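Local coordinates for protein oxidoreductase YdhF (Escherichia coli, PDB 1OG6) that binds NADPH in an alpha/beta barrel of the aldo-keto reductase family and probably works as an NADPH-dependent oxidoreductase, at residues C84-T89 against L126-D131; L230-E235 against W285-K290; N247-R252 against L278-Q283. All blocks are in the same frame, centred on the assembly; numbering follows the deposited sequence.

From the N terminus, the chain first closes on itself at contact 1, where the end of strand 79-87 meets the end of its parallel neighbour, strand 122-127, after an excursion that includes helix 103-116. The chain runs on through further barrel strands to helix 224-237, where contact 2 opens; it closes only at helix 282-293. Within that loop lies contact 3, joining helix 242-251 to the segment leading into helix 282-293. Contacts 2 and 3 have centres about 9 Å apart and meet through Trp-285 and Ile-288. Contact 1, about 35 Å from contact 2 between centres, lies across the chain's centre, beside the nicotinamide end of NADP.

Contact 1. Residues C84-T89 against L126-D131; sequences CGIATT and LIHRPD. With NAP (NADP nicotinamide-adenine-dinucleotide phosphate), chain F.
The imidazole of His-128 has the terminal methyl of Ile-86 over one face, while at its edge, in the ring plane, lies the carboxamide oxygen O7N of NADP. The methyl makes a CH-pi contact, with CD1 of Ile-86 3.6 Å from the centroid of the His-128 ring and displaced toward its rim. Ile-86 sends CG1 beside its backbone N (chi1 -58°) and extends CD1 beyond it, which also brings CD1 to 3.8 Å from CB of Arg-129. The longer arm of a beta-branched isoleucine, CG1 and CD1, thus reaches both the imidazole and the arginine's CB. The Arg-129 guanidinium lies obliquely to the cofactor, with NH2 3.7 Å from O7N, a proximity rather than a hydrogen bond.

Behind these groups, the backbones pair in parallel: His-128 N donates to Cys-84 O at 3.0 Å, and a less certain bond runs from Cys-84 N to Leu-126 O. Gly-85 suits the next position because its backbone angles (phi 133°) would jam a CB against the preceding carbonyl oxygen. Asn-159, an NADP-binding residue, touches Arg-129, and the side chain of Tyr-55, probably the proton donor, is about 4 Å from that of His-128. Such neighbours at the C-terminal ends of parallel strands 79-87 and 122-127 are characteristic of the nicotinamide and catalytic pocket of an aldo-keto reductase TIM barrel.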
loop_
_atom_site.group_PDB
_atom_site.type_symbol
_atom_site.label_atom_id
_atom_site.label_comp_id
_atom_site.label_asym_id
_atom_site.label_seq_id
_atom_site.Cartn_x
_atom_site.Cartn_y
_atom_site.Cartn_z
ATOM N N CYS C 84 -22.771 -7.183 9.561
ATOM C CA CYS C 84 -22.901 -8.633 9.550
ATOM C C CYS C 84 -21.634 -9.151 8.898
ATOM O O CYS C 84 -21.036 -8.457 8.077
ATOM C CB CYS C 84 -24.112 -9.067 8.719
ATOM S SG CYS C 84 -23.817 -9.098 6.931
ATOM N N GLY C 85 -21.220 -10.359 9.258
ATOM C CA GLY C 85 -20.020 -10.906 8.661
ATOM C C GLY C 85 -19.096 -11.501 9.693
ATOM O O GLY C 85 -17.977 -11.906 9.379
ATOM N N ILE C 86 -19.557 -11.548 10.935
ATOM C CA ILE C 86 -18.754 -12.120 12.005
ATOM C C ILE C 86 -19.502 -13.257 12.714
ATOM O O ILE C 86 -20.734 -13.261 12.797
ATOM C CB ILE C 86 -18.334 -11.039 13.042
ATOM C CG1 ILE C 86 -17.543 -9.930 12.346
ATOM C CG2 ILE C 86 -17.458 -11.657 14.123
ATOM C CD1 ILE C 86 -16.916 -8.931 13.288
ATOM N N ALA C 87 -18.745 -14.232 13.206
ATOM C CA ALA C 87 -19.325 -15.360 13.910
ATOM C C ALA C 87 -18.732 -15.460 15.318
ATOM O O ALA C 87 -17.608 -15.933 15.502
ATOM C CB ALA C 87 -19.069 -16.635 13.133
ATOM N N THR C 88 -19.499 -14.994 16.300
ATOM C CA THR C 88 -19.101 -15.006 17.701
ATOM C C THR C 88 -19.316 -16.393 18.286
ATOM O O THR C 88 -20.080 -17.182 17.739
ATOM C CB THR C 88 -19.930 -13.975 18.502
ATOM O OG1 THR C 88 -19.452 -12.658 18.210
ATOM C CG2 THR C 88 -19.827 -14.217 19.989
ATOM N N THR C 89 -18.629 -16.700 19.382
ATOM C CA THR C 89 -18.794 -17.999 20.019
ATOM C C THR C 89 -19.984 -17.972 20.972
ATOM O O THR C 89 -20.139 -18.854 21.818
ATOM C CB THR C 89 -17.536 -18.427 20.793
ATOM O OG1 THR C 89 -17.139 -17.381 21.684
ATOM C CG2 THR C 89 -16.406 -18.743 19.828
ATOM N N LEU C 126 -23.278 -2.876 6.797
ATOM C CA LEU C 126 -21.831 -2.859 6.737
ATOM C C LEU C 126 -21.235 -4.260 6.904
ATOM O O LEU C 126 -21.607 -4.982 7.833
ATOM C CB LEU C 126 -21.309 -1.974 7.873
ATOM C CG LEU C 126 -20.894 -0.515 7.723
ATOM C CD1 LEU C 126 -21.827 0.260 6.830
ATOM C CD2 LEU C 126 -20.843 0.065 9.114
ATOM N N ILE C 127 -20.329 -4.659 6.014
ATOM C CA ILE C 127 -19.668 -5.946 6.196
ATOM C C ILE C 127 -18.777 -5.672 7.414
ATOM O O ILE C 127 -17.728 -5.046 7.305
ATOM C CB ILE C 127 -18.777 -6.337 4.992
ATOM C CG1 ILE C 127 -19.632 -6.500 3.738
ATOM C CG2 ILE C 127 -18.035 -7.628 5.292
ATOM C CD1 ILE C 127 -20.610 -7.624 3.816
ATOM N N HIS C 128 -19.226 -6.128 8.575
ATOM C CA HIS C 128 -18.535 -5.919 9.844
ATOM C C HIS C 128 -17.008 -5.905 9.844
ATOM O O HIS C 128 -16.402 -4.975 10.359
ATOM C CB HIS C 128 -19.006 -6.967 10.854
ATOM C CG HIS C 128 -19.096 -6.462 12.262
ATOM N ND1 HIS C 128 -18.201 -5.558 12.790
ATOM C CD2 HIS C 128 -19.954 -6.772 13.264
ATOM C CE1 HIS C 128 -18.502 -5.332 14.058
ATOM N NE2 HIS C 128 -19.561 -6.058 14.369
ATOM N N ARG C 129 -16.380 -6.926 9.274
ATOM C CA ARG C 129 -14.922 -7.009 9.296
ATOM C C ARG C 129 -14.393 -7.750 8.047
ATOM O O ARG C 129 -15.076 -8.621 7.510
ATOM C CB ARG C 129 -14.535 -7.723 10.602
ATOM C CG ARG C 129 -13.061 -7.854 10.902
ATOM C CD ARG C 129 -12.456 -6.615 11.554
ATOM N NE ARG C 129 -12.962 -6.370 12.902
ATOM C CZ ARG C 129 -12.370 -5.571 13.789
ATOM N NH1 ARG C 129 -11.248 -4.937 13.482
ATOM N NH2 ARG C 129 -12.899 -5.403 14.993
ATOM N N PRO C 130 -13.183 -7.393 7.558
ATOM C CA PRO C 130 -12.527 -7.990 6.381
ATOM C C PRO C 130 -12.100 -9.453 6.567
ATOM O O PRO C 130 -11.314 -9.790 7.455
ATOM C CB PRO C 130 -11.340 -7.060 6.140
ATOM C CG PRO C 130 -10.990 -6.613 7.510
ATOM C CD PRO C 130 -12.348 -6.310 8.108
ATOM N N ASP C 131 -12.592 -10.312 5.685
ATOM C CA ASP C 131 -12.337 -11.746 5.778
ATOM C C ASP C 131 -11.340 -12.336 4.761
ATOM O O ASP C 131 -11.427 -12.062 3.563
ATOM C CB ASP C 131 -13.707 -12.445 5.683
ATOM C CG ASP C 131 -13.619 -13.944 5.783
ATOM O OD1 ASP C 131 -12.876 -14.438 6.658
ATOM O OD2 ASP C 131 -14.312 -14.623 4.995
HETATM P PA NAP F . -16.087 5.181 22.904
HETATM O O1A NAP F . -14.689 5.156 23.094
HETATM O O2A NAP F . -16.881 6.324 22.307
HETATM O O5B NAP F . -16.825 4.877 24.296
HETATM C C5B NAP F . -16.360 5.591 25.462
HETATM C C4B NAP F . -16.708 4.642 26.660
HETATM O O4B NAP F . -16.185 5.396 27.821
HETATM C C3B NAP F . -18.221 4.493 26.966
HETATM O O3B NAP F . -18.410 3.116 27.275
HETATM C C2B NAP F . -18.528 5.367 28.166
HETATM O O2B NAP F . -19.343 4.729 29.146
HETATM C C1B NAP F . -17.146 5.730 28.784
HETATM N N9A NAP F . -17.088 7.152 29.088
HETATM C C8A NAP F . -17.509 8.261 28.378
HETATM N N7A NAP F . -17.286 9.413 28.983
HETATM C C5A NAP F . -16.677 9.028 30.171
HETATM C C6A NAP F . -16.203 9.812 31.238
HETATM N N6A NAP F . -16.242 11.155 31.340
HETATM N N1A NAP F . -15.624 9.131 32.324
HETATM N N3A NAP F . -15.986 6.932 31.293
HETATM C C4A NAP F . -16.554 7.626 30.235
HETATM O O3 NAP F . -16.484 3.932 22.008
HETATM P PN NAP F . -16.979 2.481 22.373
HETATM O O1N NAP F . -16.128 1.298 22.212
HETATM O O2N NAP F . -18.473 2.420 22.419
HETATM O O5D NAP F . -17.050 2.268 20.766
HETATM C C5D NAP F . -17.599 3.270 19.822
HETATM C C4D NAP F . -18.793 2.727 19.053
HETATM O O4D NAP F . -18.430 2.146 17.773
HETATM C C3D NAP F . -19.710 1.668 19.766
HETATM O O3D NAP F . -20.847 2.279 20.387
HETATM O O2D NAP F . -21.422 0.756 18.203
HETATM C C1D NAP F . -19.121 0.875 17.561
HETATM N N1N NAP F . -18.090 -0.209 17.347
HETATM C C2N NAP F . -17.753 -0.662 16.045
HETATM C C3N NAP F . -16.816 -1.686 15.906
HETATM C C7N NAP F . -16.456 -2.173 14.496
HETATM O O7N NAP F . -15.646 -3.061 14.428
HETATM N N7N NAP F . -17.001 -1.647 13.432
HETATM C C4N NAP F . -16.177 -2.304 17.075
HETATM C C5N NAP F . -16.538 -1.821 18.366
HETATM C C6N NAP F . -17.493 -0.774 18.529
HETATM P P2B NAP F . -20.492 5.484 30.000
HETATM O O1X NAP F . -21.816 6.051 29.501
HETATM O O2X NAP F . -20.330 5.085 31.448
HETATM O O3X NAP F . -21.204 4.197 29.647
#

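Contact 2. Residues L230-E235 against W285-K290; sequences LAVVAE and WFRIRK
Arg-287 is the first residue of 285-290 to reach helix 230-235. Its chain, bent at chi2 and chi3 (58° at chi3), slides past Val-233 in the opposite direction and brings the guanidinium obliquely to CG2 of that valine. CG1 of Val-232 approaches the edge of the same group near its plane, 4.3 Å from NH1 of Arg-287. The charged end is held by helix 224-237 itself: Glu-229 forms a salt bridge with NH1 and Glu-236 one with NH2. A long arginine suits this partly exposed border, since it can lie against the valines and still reach both carboxylates.

Ile-288 follows on the buried side. Its branches grip Leu-230 with CG2 and CD1, the two side chains crossing at about a right angle, and CD1 of Ile-288 is 3.7 Å from CD2 of Leu-230. With CG1 beside the backbone N (chi1 -59°) and CG2 anti to it, the two branches spread round that leucine methyl. CG1 of Ile-288 also packs 4.0 Å from CG2 of Val-233. Replacing Ile-288 with an alanine would probably open a gap beside Leu-230 and Val-233 and leave the leucine methyl without its two partners.

No hydrogen bond joins the segments; apolar packing of Leu-230, Val-233 and Ile-288 is supplemented by the Arg-287 chain. The helices run nearly antiparallel, segment axes at 162° and 10.3 Å apart at closest approach. They probably correspond to the two extra helices of the aldo-keto reductase barrel. Trp-285 and Phe-286 also pack on Leu-133 of the third subunit. Val-245 of barrel helix 242-251 touches both Leu-230 and Ile-288, while Trp-249 stacks on Trp-285. Helix 282-293 therefore rests against both 224-237 and 242-251.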
loop_
_atom_site.group_PDB
_atom_site.type_symbol
_atom_site.label_atom_id
_atom_site.label_comp_id
_atom_site.label_asym_id
_atom_site.label_seq_id
_atom_site.Cartn_x
_atom_site.Cartn_y
_atom_site.Cartn_z
ATOM N N LEU C 230 -4.800 17.574 26.801
ATOM C CA LEU C 230 -6.197 17.801 26.485
ATOM C C LEU C 230 -6.804 18.808 27.448
ATOM O O LEU C 230 -7.529 19.702 27.031
ATOM C CB LEU C 230 -6.972 16.493 26.544
ATOM C CG LEU C 230 -6.669 15.523 25.406
ATOM C CD1 LEU C 230 -7.454 14.252 25.612
ATOM C CD2 LEU C 230 -7.031 16.150 24.081
ATOM N N ALA C 231 -6.505 18.674 28.734
ATOM C CA ALA C 231 -7.043 19.599 29.726
ATOM C C ALA C 231 -6.596 21.023 29.432
ATOM O O ALA C 231 -7.388 21.959 29.555
ATOM C CB ALA C 231 -6.601 19.199 31.107
ATOM N N VAL C 232 -5.326 21.185 29.052
ATOM C CA VAL C 232 -4.784 22.501 28.728
ATOM C C VAL C 232 -5.585 23.080 27.584
ATOM O O VAL C 232 -6.214 24.133 27.727
ATOM C CB VAL C 232 -3.327 22.429 28.272
ATOM C CG1 VAL C 232 -2.882 23.772 27.759
ATOM C CG2 VAL C 232 -2.451 22.003 29.413
ATOM N N VAL C 233 -5.567 22.391 26.445
ATOM C CA VAL C 233 -6.305 22.864 25.282
ATOM C C VAL C 233 -7.772 23.124 25.641
ATOM O O VAL C 233 -8.369 24.087 25.168
ATOM C CB VAL C 233 -6.232 21.851 24.111
ATOM C CG1 VAL C 233 -7.067 22.341 22.953
ATOM C CG2 VAL C 233 -4.799 21.676 23.656
ATOM N N ALA C 234 -8.343 22.273 26.491
ATOM C CA ALA C 234 -9.735 22.412 26.892
ATOM C C ALA C 234 -9.996 23.812 27.406
ATOM O O ALA C 234 -11.050 24.385 27.156
ATOM C CB ALA C 234 -10.078 21.399 27.958
ATOM N N GLU C 235 -9.027 24.369 28.122
ATOM C CA GLU C 235 -9.173 25.709 28.671
ATOM C C GLU C 235 -9.044 26.746 27.573
ATOM O O GLU C 235 -9.703 27.781 27.618
ATOM C CB GLU C 235 -8.117 25.959 29.744
ATOM C CG GLU C 235 -8.255 27.305 30.425
ATOM C CD GLU C 235 -7.089 27.617 31.342
ATOM O OE1 GLU C 235 -6.930 26.911 32.358
ATOM O OE2 GLU C 235 -6.329 28.565 31.042
ATOM N N TRP C 285 -3.931 20.954 17.346
ATOM C CA TRP C 285 -4.132 19.610 16.836
ATOM C C TRP C 285 -2.850 18.778 16.961
ATOM O O TRP C 285 -2.874 17.642 17.437
ATOM C CB TRP C 285 -4.564 19.687 15.373
ATOM C CG TRP C 285 -5.068 18.410 14.856
ATOM C CD1 TRP C 285 -6.361 17.970 14.871
ATOM C CD2 TRP C 285 -4.284 17.341 14.324
ATOM N NE1 TRP C 285 -6.428 16.690 14.386
ATOM C CE2 TRP C 285 -5.165 16.278 14.041
ATOM C CE3 TRP C 285 -2.918 17.176 14.061
ATOM C CZ2 TRP C 285 -4.722 15.063 13.509
ATOM C CZ3 TRP C 285 -2.477 15.969 13.533
ATOM C CH2 TRP C 285 -3.377 14.929 13.263
ATOM N N PHE C 286 -1.733 19.351 16.528
ATOM C CA PHE C 286 -0.444 18.675 16.581
ATOM C C PHE C 286 0.068 18.569 18.000
ATOM O O PHE C 286 0.863 17.698 18.321
ATOM C CB PHE C 286 0.574 19.419 15.714
ATOM C CG PHE C 286 0.312 19.280 14.245
ATOM C CD1 PHE C 286 -0.517 20.176 13.584
ATOM C CD2 PHE C 286 0.820 18.189 13.536
ATOM C CE1 PHE C 286 -0.845 19.981 12.245
ATOM C CE2 PHE C 286 0.498 17.987 12.202
ATOM C CZ PHE C 286 -0.337 18.879 11.556
ATOM N N ARG C 287 -0.407 19.471 18.844
ATOM C CA ARG C 287 -0.022 19.529 20.239
ATOM C C ARG C 287 -0.649 18.346 20.982
ATOM O O ARG C 287 -0.050 17.801 21.910
ATOM C CB ARG C 287 -0.502 20.863 20.822
ATOM C CG ARG C 287 0.537 21.613 21.609
ATOM C CD ARG C 287 0.343 23.110 21.506
ATOM N NE ARG C 287 -0.967 23.586 21.956
ATOM C CZ ARG C 287 -1.434 23.512 23.203
ATOM N NH1 ARG C 287 -0.708 22.966 24.165
ATOM N NH2 ARG C 287 -2.626 24.012 23.492
ATOM N N ILE C 288 -1.852 17.953 20.562
ATOM C CA ILE C 288 -2.567 16.823 21.160
ATOM C C ILE C 288 -2.084 15.495 20.556
ATOM O O ILE C 288 -2.137 14.452 21.205
ATOM C CB ILE C 288 -4.088 16.955 20.935
ATOM C CG1 ILE C 288 -4.579 18.260 21.556
ATOM C CG2 ILE C 288 -4.821 15.769 21.530
ATOM C CD1 ILE C 288 -6.055 18.520 21.376
ATOM N N ARG C 289 -1.620 15.537 19.310
ATOM C CA ARG C 289 -1.114 14.347 18.639
ATOM C C ARG C 289 0.196 13.974 19.305
ATOM O O ARG C 289 0.446 12.817 19.608
ATOM C CB ARG C 289 -0.836 14.634 17.172
ATOM C CG ARG C 289 -0.449 13.404 16.393
ATOM C CD ARG C 289 0.550 13.730 15.313
ATOM N NE ARG C 289 1.891 13.853 15.867
ATOM C CZ ARG C 289 2.876 12.986 15.646
ATOM N NH1 ARG C 289 2.682 11.922 14.873
ATOM N NH2 ARG C 289 4.061 13.180 16.204
ATOM N N LYS C 290 1.035 14.980 19.515
ATOM C CA LYS C 290 2.340 14.813 20.149
ATOM C C LYS C 290 2.178 14.237 21.546
ATOM O O LYS C 290 2.778 13.224 21.874
ATOM C CB LYS C 290 3.038 16.168 20.222
ATOM C CG LYS C 290 4.247 16.237 21.111
ATOM C CD LYS C 290 5.482 15.751 20.411
ATOM C CE LYS C 290 6.727 16.247 21.132
ATOM N NZ LYS C 290 6.838 17.731 21.055
#

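Contact 3. Residues N247-R252 against L278-Q283; sequences NAWVLR and LKMTRQ
The last turn or so of helix 242-251 lies alongside the extended residues leading into helix 282-293, the CA atoms of Ala-248 and Leu-278 lying 7.0 Å apart. Met-280 drops into the contact with CG anti to its backbone N (chi1 174°), then bends at its last torsion. This carries SD to 3.8 Å from CA of Trp-249 and CE to 4.3 Å from CB of Ala-248. Small Ala-248 lets the methionine chain lie close to the helix backbone. The sulfur meets the indole obliquely, in a Met-aromatic contact, 4.2 Å from CD1 of Trp-249.

Arg-252, at the helix end, directs NH1 to the carbonyl of Met-280: a weak hydrogen bond of 2.8 Å between NH1 of Arg-252 and O of Met-280, bent to 127°. NH1 of Arg-252 is 4.0 Å from CG of Arg-282, and the two guanidinium planes are turned 73° apart. The like charges are probably eased by Asp-131 and Asp-102 of the third subunit, both salt-bridged to Arg-282.

Thr-281 occupies the N-cap position of helix 282-293. The connection into this helix, probably an addition to the barrel, is thus laid against barrel helix 242-251, as in the aldo-keto reductase fold, and here also borders a subunit interface.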
loop_
_atom_site.group_PDB
_atom_site.type_symbol
_atom_site.label_atom_id
_atom_site.label_comp_id
_atom_site.label_asym_id
_atom_site.label_seq_id
_atom_site.Cartn_x
_atom_site.Cartn_y
_atom_site.Cartn_z
ATOM N N ASN C 247 -13.318 14.568 20.722
ATOM C CA ASN C 247 -14.362 14.485 19.705
ATOM C C ASN C 247 -14.189 15.611 18.680
ATOM O O ASN C 247 -14.867 15.639 17.669
ATOM C CB ASN C 247 -15.768 14.545 20.357
ATOM C CG ASN C 247 -16.383 13.140 20.617
ATOM O OD1 ASN C 247 -17.086 12.913 21.608
ATOM N ND2 ASN C 247 -16.127 12.211 19.708
ATOM N N ALA C 248 -13.275 16.542 18.932
ATOM C CA ALA C 248 -13.043 17.655 18.002
ATOM C C ALA C 248 -11.759 17.391 17.233
ATOM O O ALA C 248 -11.666 17.665 16.034
ATOM C CB ALA C 248 -12.938 18.976 18.763
ATOM N N TRP C 249 -10.764 16.869 17.947
ATOM C CA TRP C 249 -9.482 16.525 17.355
ATOM C C TRP C 249 -9.804 15.598 16.192
ATOM O O TRP C 249 -9.218 15.698 15.117
ATOM C CB TRP C 249 -8.619 15.778 18.368
ATOM C CG TRP C 249 -7.285 15.383 17.824
ATOM C CD1 TRP C 249 -6.161 16.154 17.766
ATOM C CD2 TRP C 249 -6.948 14.137 17.206
ATOM N NE1 TRP C 249 -5.147 15.467 17.150
ATOM C CE2 TRP C 249 -5.604 14.225 16.794
ATOM C CE3 TRP C 249 -7.655 12.955 16.956
ATOM C CZ2 TRP C 249 -4.950 13.175 16.146
ATOM C CZ3 TRP C 249 -7.002 11.914 16.309
ATOM C CH2 TRP C 249 -5.663 12.032 15.912
ATOM N N VAL C 250 -10.755 14.701 16.436
ATOM C CA VAL C 250 -11.213 13.726 15.455
ATOM C C VAL C 250 -12.065 14.421 14.396
ATOM O O VAL C 250 -11.888 14.243 13.195
ATOM C CB VAL C 250 -12.086 12.641 16.135
ATOM C CG1 VAL C 250 -12.565 11.649 15.112
ATOM C CG2 VAL C 250 -11.301 11.928 17.216
ATOM N N LEU C 251 -12.994 15.230 14.873
ATOM C CA LEU C 251 -13.919 15.941 14.013
ATOM C C LEU C 251 -13.247 16.758 12.921
ATOM O O LEU C 251 -13.832 16.942 11.848
ATOM C CB LEU C 251 -14.798 16.849 14.880
ATOM C CG LEU C 251 -16.312 16.904 14.682
ATOM C CD1 LEU C 251 -16.890 15.525 14.490
ATOM C CD2 LEU C 251 -16.916 17.557 15.888
ATOM N N ARG C 252 -12.024 17.232 13.164
ATOM C CA ARG C 252 -11.378 18.070 12.159
ATOM C C ARG C 252 -10.418 17.456 11.146
ATOM O O ARG C 252 -9.696 18.182 10.466
ATOM C CB ARG C 252 -10.711 19.280 12.820
ATOM C CG ARG C 252 -9.260 19.132 13.168
ATOM C CD ARG C 252 -8.591 20.510 13.186
ATOM N NE ARG C 252 -8.330 21.014 11.838
ATOM C CZ ARG C 252 -7.876 22.234 11.563
ATOM N NH1 ARG C 252 -7.631 23.097 12.537
ATOM N NH2 ARG C 252 -7.657 22.586 10.307
ATOM N N LEU C 278 -16.866 23.660 18.775
ATOM C CA LEU C 278 -15.502 24.067 19.112
ATOM C C LEU C 278 -14.664 24.246 17.866
ATOM O O LEU C 278 -14.850 23.535 16.879
ATOM C CB LEU C 278 -14.824 23.032 20.015
ATOM C CG LEU C 278 -15.421 22.765 21.392
ATOM C CD1 LEU C 278 -14.509 21.834 22.150
ATOM C CD2 LEU C 278 -15.592 24.069 22.143
ATOM N N LYS C 279 -13.738 25.196 17.919
ATOM C CA LYS C 279 -12.864 25.449 16.794
ATOM C C LYS C 279 -11.413 25.295 17.228
ATOM O O LYS C 279 -10.847 26.173 17.874
ATOM C CB LYS C 279 -13.154 26.838 16.217
ATOM C CG LYS C 279 -14.547 26.912 15.556
ATOM C CD LYS C 279 -14.857 28.271 14.911
ATOM C CE LYS C 279 -15.199 29.359 15.940
ATOM N NZ LYS C 279 -16.448 29.078 16.711
ATOM N N MET C 280 -10.838 24.148 16.864
ATOM C CA MET C 280 -9.464 23.774 17.199
ATOM C C MET C 280 -8.445 24.193 16.144
ATOM O O MET C 280 -8.652 23.948 14.959
ATOM C CB MET C 280 -9.397 22.252 17.395
ATOM C CG MET C 280 -7.994 21.678 17.601
ATOM S SD MET C 280 -7.997 19.934 18.052
ATOM C CE MET C 280 -8.852 20.004 19.585
ATOM N N THR C 281 -7.341 24.804 16.582
ATOM C CA THR C 281 -6.277 25.257 15.681
ATOM C C THR C 281 -5.360 24.111 15.243
ATOM O O THR C 281 -5.380 23.034 15.839
ATOM C CB THR C 281 -5.422 26.360 16.349
ATOM O OG1 THR C 281 -4.901 25.899 17.602
ATOM C CG2 THR C 281 -6.262 27.578 16.611
ATOM N N ARG C 282 -4.559 24.328 14.204
ATOM C CA ARG C 282 -3.668 23.270 13.740
ATOM C C ARG C 282 -2.619 22.932 14.785
ATOM O O ARG C 282 -2.337 21.768 15.038
ATOM C CB ARG C 282 -2.961 23.669 12.449
ATOM C CG ARG C 282 -3.895 23.933 11.289
ATOM C CD ARG C 282 -3.124 24.278 10.013
ATOM N NE ARG C 282 -2.523 23.100 9.404
ATOM C CZ ARG C 282 -3.014 22.480 8.341
ATOM N NH1 ARG C 282 -4.120 22.925 7.753
ATOM N NH2 ARG C 282 -2.400 21.406 7.872
ATOM N N GLN C 283 -2.041 23.956 15.395
ATOM C CA GLN C 283 -1.012 23.768 16.408
ATOM C C GLN C 283 -1.565 23.175 17.696
ATOM O O GLN C 283 -0.818 22.738 18.567
ATOM C CB GLN C 283 -0.362 25.104 16.707
ATOM C CG GLN C 283 1.125 25.093 16.578
ATOM C CD GLN C 283 1.699 26.454 16.807
ATOM O OE1 GLN C 283 1.382 27.393 16.090
ATOM N NE2 GLN C 283 2.541 26.576 17.814
#